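Local coordinates for protein putative fructose-bisphosphate aldolase (Coccidioides immitis, PDB 3PM6) that is a putative class II fructose-bisphosphate aldolase, a zinc-containing TIM-barrel protein, at residues 87-93 against 114-120; 146-151 against 184-190. All blocks are in the same frame, centred on the assembly; numbering follows the deposited sequence.

Overall arrangement
Contacts 1 and 2 lie on one wall of an eight-stranded TIM barrel that carries a zinc site at the C-terminal ends of its strands. Contact 1 joins strands 85-92 and 116-119, contact 2 joins 146-149 and 187-188, and their centres lie about 10 Å apart. They meet where 116-119 runs beside 146-149: I117 N is 2.9 Å from A146 O and V119 N is 2.7 Å from E148 O, both probable hydrogen bonds. Contact 1 supplies the zinc ligand H91, which is joined by H196 and H227. Contact 2 reaches the same site through E148, hydrogen-bonded to H227, and through E150, whose side chain is about 6 Å from the zinc ion.

Contact 1: 87-93 against 114-120; sequences LHLDHAQ and FDSIMVD. With ZN (zinc ion), chain S.
M118 lays its sulfur over one face of the H91 imidazole, with SD 3.8 Å from the ring centroid and displaced toward the rim. Its fully extended chain, CG anti to the backbone N (chi1 180°), runs alongside H91, and SD also takes a weak bond from H91 N. At the ring edge, nearly in the ring plane, H91 ND1 donates to D120 OD2 over 2.7 Å. From the other face of the carboxylate Q93 NE2 reaches the same OD2 (2.8 Å), well above the plane, so two donors grip one oxygen, while OD1 is held by S122. With ND1 thus engaged, NE2 of H91 binds the zinc ion at 2.1 Å, and D120, in the second shell, helps to fix the rotation of the ring and probably strengthens its donation to the metal.

Toward the N-terminal ends of the strands, H88 ND1 and S116 OG share a 2.7 Å hydrogen bond at the edge of the H88 ring. On the other side of the sheet L89 CB sits over the face of the F114 ring in a CH-pi contact, 3.9 Å from the centroid, with helix 95-103 packed against both residues. L87 O accepts from the backbone N of both D115 and S116, and L87 N donates to D115 OD2 (2.8 Å). The ladder continues as L89 N to S116 O and M118 N to L89 O, then slips by one residue in a beta bulge before D120 N meets A92 O. Paired parallel strands of this kind build the TIM barrel, and the zinc-binding histidine at the C-terminal strand end is as in class II aldolases.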
# COMPACT_ATOMS: atom_id res chain seq x y z
N LEU A 87 13.72 1.17 -4.96
CA LEU A 87 12.48 0.92 -5.68
C LEU A 87 12.69 0.88 -7.21
O LEU A 87 13.29 1.77 -7.79
CB LEU A 87 11.44 1.97 -5.29
CG LEU A 87 10.08 1.86 -5.95
CD1 LEU A 87 9.39 0.53 -5.62
CD2 LEU A 87 9.22 3.05 -5.51
N HIS A 88 12.17 -0.16 -7.85
CA HIS A 88 12.47 -0.45 -9.25
C HIS A 88 11.17 -0.69 -9.98
O HIS A 88 10.32 -1.47 -9.51
CB HIS A 88 13.32 -1.71 -9.29
CG HIS A 88 13.77 -2.11 -10.66
ND1 HIS A 88 14.70 -1.39 -11.38
CD2 HIS A 88 13.46 -3.20 -11.41
CE1 HIS A 88 14.94 -2.01 -12.53
NE2 HIS A 88 14.22 -3.13 -12.55
N LEU A 89 10.98 -0.03 -11.11
CA LEU A 89 9.88 -0.40 -12.02
C LEU A 89 10.30 -1.52 -12.95
O LEU A 89 11.14 -1.34 -13.84
CB LEU A 89 9.39 0.81 -12.84
CG LEU A 89 8.15 0.67 -13.74
CD1 LEU A 89 6.83 0.30 -13.00
CD2 LEU A 89 7.98 1.96 -14.57
N ASP A 90 9.70 -2.70 -12.76
CA ASP A 90 10.09 -3.87 -13.59
C ASP A 90 9.24 -3.91 -14.86
O ASP A 90 8.08 -3.46 -14.85
CB ASP A 90 9.91 -5.13 -12.73
CG ASP A 90 10.48 -6.39 -13.34
OD1 ASP A 90 11.38 -6.34 -14.22
OD2 ASP A 90 9.98 -7.47 -12.93
N HIS A 91 9.80 -4.45 -15.96
CA HIS A 91 9.02 -4.70 -17.19
C HIS A 91 8.14 -3.55 -17.65
O HIS A 91 6.97 -3.72 -17.97
CB HIS A 91 8.24 -6.02 -17.07
CG HIS A 91 9.17 -7.18 -16.96
ND1 HIS A 91 10.11 -7.43 -17.94
CD2 HIS A 91 9.44 -8.03 -15.95
CE1 HIS A 91 10.86 -8.44 -17.56
NE2 HIS A 91 10.49 -8.82 -16.36
N ALA A 92 8.70 -2.36 -17.67
CA ALA A 92 8.00 -1.27 -18.27
C ALA A 92 8.19 -1.42 -19.78
O ALA A 92 9.30 -1.23 -20.27
CB ALA A 92 8.58 0.03 -17.74
N GLN A 93 7.13 -1.77 -20.49
CA GLN A 93 7.26 -2.15 -21.90
C GLN A 93 6.61 -1.16 -22.85
O GLN A 93 6.40 -1.48 -24.03
CB GLN A 93 6.73 -3.58 -22.14
CG GLN A 93 7.44 -4.65 -21.27
CD GLN A 93 6.91 -6.06 -21.55
OE1 GLN A 93 5.80 -6.24 -22.06
NE2 GLN A 93 7.72 -7.07 -21.20
N PHE A 114 10.79 6.39 -8.32
CA PHE A 114 11.62 5.19 -8.60
C PHE A 114 13.07 5.51 -8.55
O PHE A 114 13.48 6.56 -9.03
CB PHE A 114 11.27 4.55 -9.97
CG PHE A 114 9.95 3.86 -9.95
CD1 PHE A 114 9.84 2.58 -9.42
CD2 PHE A 114 8.81 4.52 -10.36
CE1 PHE A 114 8.61 1.97 -9.37
CE2 PHE A 114 7.57 3.90 -10.32
CZ PHE A 114 7.47 2.63 -9.81
N ASP A 115 13.86 4.60 -7.98
CA ASP A 115 15.32 4.74 -8.07
C ASP A 115 15.85 4.20 -9.41
O ASP A 115 16.90 4.63 -9.87
CB ASP A 115 15.97 4.01 -6.91
CG ASP A 115 15.47 4.50 -5.56
OD1 ASP A 115 15.79 5.64 -5.19
OD2 ASP A 115 14.74 3.77 -4.87
N SER A 116 15.13 3.25 -10.01
CA SER A 116 15.56 2.60 -11.25
C SER A 116 14.38 2.09 -12.02
O SER A 116 13.31 1.87 -11.46
CB SER A 116 16.55 1.46 -10.99
OG SER A 116 16.04 0.51 -10.07
N ILE A 117 14.54 1.91 -13.32
CA ILE A 117 13.38 1.51 -14.11
C ILE A 117 13.91 0.53 -15.11
O ILE A 117 14.99 0.73 -15.65
CB ILE A 117 12.78 2.74 -14.85
CG1 ILE A 117 12.17 3.73 -13.85
CG2 ILE A 117 11.79 2.33 -15.98
CD1 ILE A 117 11.57 5.02 -14.53
N MET A 118 13.16 -0.53 -15.37
CA MET A 118 13.55 -1.41 -16.42
C MET A 118 12.94 -0.94 -17.73
O MET A 118 11.75 -1.05 -17.92
CB MET A 118 13.17 -2.88 -16.14
CG MET A 118 13.59 -3.80 -17.27
SD MET A 118 12.89 -5.46 -17.13
CE MET A 118 13.90 -6.25 -18.42
N VAL A 119 13.78 -0.44 -18.64
CA VAL A 119 13.31 -0.04 -19.98
C VAL A 119 13.31 -1.30 -20.83
O VAL A 119 14.33 -1.65 -21.43
CB VAL A 119 14.23 1.06 -20.62
CG1 VAL A 119 13.67 1.50 -21.93
CG2 VAL A 119 14.39 2.24 -19.64
N ASP A 120 12.18 -2.00 -20.83
CA ASP A 120 12.06 -3.32 -21.41
C ASP A 120 11.41 -3.18 -22.78
O ASP A 120 10.19 -3.25 -22.92
CB ASP A 120 11.17 -4.22 -20.51
CG ASP A 120 11.05 -5.63 -21.06
OD1 ASP A 120 11.66 -5.87 -22.12
OD2 ASP A 120 10.40 -6.51 -20.44
ZN ZN S . 11.33 -10.52 -15.46

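Contact 2: 146-151 against 184-190; sequences ATEAEP and GINWLAP
T147 O takes two donors, N186 N at 3.0 Å and W187 N at 3.1 Å, where strand 146-149 meets strand 187-188 in a beta-alpha-beta unit of the TIM barrel, with helix 174-181 on the connection. The W187 bond lies in the carbonyl plane; that from N186 is tilted 32° out of it. N186 repays the bond with its side chain: CG lies beside its own backbone N (chi1 -57°), which brings OD1 back to accept from T147 N (3.0 Å), in the amide plane and on a lone pair. Beyond this start the regular parallel ladder takes over, A149 N giving to W187 O and A189 N to A149 O.

A water bridges T147 OG1 and the carbonyl of G184, just past helix 174-181, donating to G184 O. The carboxylate of E148 is held outside the pair, OE1 by a salt bridge to K247 and OE2 by H227, a zinc ligand; OE1 also comes to the edge of the W187 indole. E150 OE2 accepts from I154 N. On the opposite face of the sheet from E148 and W187, A149 CB touches I185 CG2 at 3.5 Å, and farther on P151 CG rests 3.6 Å from L188 CD2.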
# COMPACT_ATOMS: atom_id res chain seq x y z
N ALA A 146 18.32 5.37 -12.57
CA ALA A 146 19.11 4.31 -13.17
C ALA A 146 18.22 3.37 -14.03
O ALA A 146 16.99 3.36 -13.88
CB ALA A 146 19.78 3.51 -12.07
N THR A 147 18.82 2.61 -14.94
CA THR A 147 18.02 1.87 -15.93
C THR A 147 18.56 0.48 -16.21
O THR A 147 19.74 0.23 -16.10
CB THR A 147 17.88 2.59 -17.30
OG1 THR A 147 19.16 2.77 -17.86
CG2 THR A 147 17.20 3.92 -17.18
N GLU A 148 17.65 -0.40 -16.59
CA GLU A 148 17.97 -1.79 -16.93
C GLU A 148 17.33 -1.97 -18.28
O GLU A 148 16.26 -1.44 -18.50
CB GLU A 148 17.34 -2.73 -15.91
CG GLU A 148 17.42 -4.22 -16.22
CD GLU A 148 16.74 -5.06 -15.14
OE1 GLU A 148 16.87 -4.74 -13.93
OE2 GLU A 148 16.06 -6.05 -15.50
N ALA A 149 17.98 -2.73 -19.15
CA ALA A 149 17.45 -3.06 -20.45
C ALA A 149 17.66 -4.52 -20.75
O ALA A 149 18.44 -5.20 -20.06
CB ALA A 149 18.09 -2.18 -21.52
N GLU A 150 16.92 -5.01 -21.74
CA GLU A 150 16.97 -6.43 -22.12
C GLU A 150 17.52 -6.63 -23.54
O GLU A 150 16.78 -6.47 -24.54
CB GLU A 150 15.59 -7.05 -22.03
CG GLU A 150 15.54 -8.55 -22.30
CD GLU A 150 14.17 -9.14 -21.94
OE1 GLU A 150 13.64 -8.84 -20.86
OE2 GLU A 150 13.64 -9.93 -22.73
N PRO A 151 18.79 -7.03 -23.65
CA PRO A 151 19.40 -7.20 -24.98
C PRO A 151 19.02 -8.55 -25.54
O PRO A 151 19.90 -9.38 -25.82
CB PRO A 151 20.89 -7.15 -24.68
CG PRO A 151 21.02 -7.61 -23.28
CD PRO A 151 19.71 -7.40 -22.57
N GLY A 184 23.95 3.61 -22.69
CA GLY A 184 24.07 4.19 -21.34
C GLY A 184 23.25 3.54 -20.23
O GLY A 184 23.14 4.09 -19.11
N ILE A 185 22.65 2.39 -20.50
CA ILE A 185 21.96 1.61 -19.44
C ILE A 185 22.92 1.29 -18.33
O ILE A 185 24.10 1.28 -18.56
CB ILE A 185 21.48 0.26 -19.94
CG1 ILE A 185 22.69 -0.52 -20.42
CG2 ILE A 185 20.41 0.44 -20.97
CD1 ILE A 185 22.38 -1.68 -21.27
N ASN A 186 22.43 1.01 -17.13
CA ASN A 186 23.31 0.61 -16.03
C ASN A 186 23.36 -0.90 -15.88
O ASN A 186 24.43 -1.45 -15.60
CB ASN A 186 22.86 1.23 -14.73
CG ASN A 186 22.79 2.75 -14.81
OD1 ASN A 186 21.70 3.34 -14.90
ND2 ASN A 186 23.97 3.39 -14.82
N TRP A 187 22.22 -1.56 -16.07
CA TRP A 187 22.10 -3.02 -15.90
C TRP A 187 21.50 -3.69 -17.13
O TRP A 187 20.76 -3.07 -17.86
CB TRP A 187 21.22 -3.34 -14.68
CG TRP A 187 21.53 -2.50 -13.46
CD1 TRP A 187 22.76 -2.08 -13.05
CD2 TRP A 187 20.60 -2.05 -12.47
NE1 TRP A 187 22.65 -1.35 -11.88
CE2 TRP A 187 21.33 -1.31 -11.51
CE3 TRP A 187 19.22 -2.17 -12.32
CZ2 TRP A 187 20.73 -0.73 -10.41
CZ3 TRP A 187 18.62 -1.58 -11.22
CH2 TRP A 187 19.37 -0.87 -10.28
N LEU A 188 21.85 -4.96 -17.36
CA LEU A 188 21.39 -5.74 -18.50
C LEU A 188 20.72 -7.01 -18.00
O LEU A 188 21.22 -7.64 -17.08
CB LEU A 188 22.58 -6.15 -19.40
CG LEU A 188 23.12 -5.18 -20.46
CD1 LEU A 188 24.18 -5.83 -21.31
CD2 LEU A 188 21.99 -4.68 -21.37
N ALA A 189 19.59 -7.37 -18.61
CA ALA A 189 18.83 -8.58 -18.30
C ALA A 189 19.03 -9.53 -19.47
O ALA A 189 18.36 -9.40 -20.49
CB ALA A 189 17.34 -8.25 -18.16
N PRO A 190 20.00 -10.46 -19.34
CA PRO A 190 20.23 -11.27 -20.53
C PRO A 190 19.22 -12.39 -20.69
O PRO A 190 18.70 -12.92 -19.71
CB PRO A 190 21.66 -11.82 -20.32
CG PRO A 190 21.91 -11.77 -18.76
CD PRO A 190 21.06 -10.58 -18.30
O HOH W 1 21.15 4.85 -17.25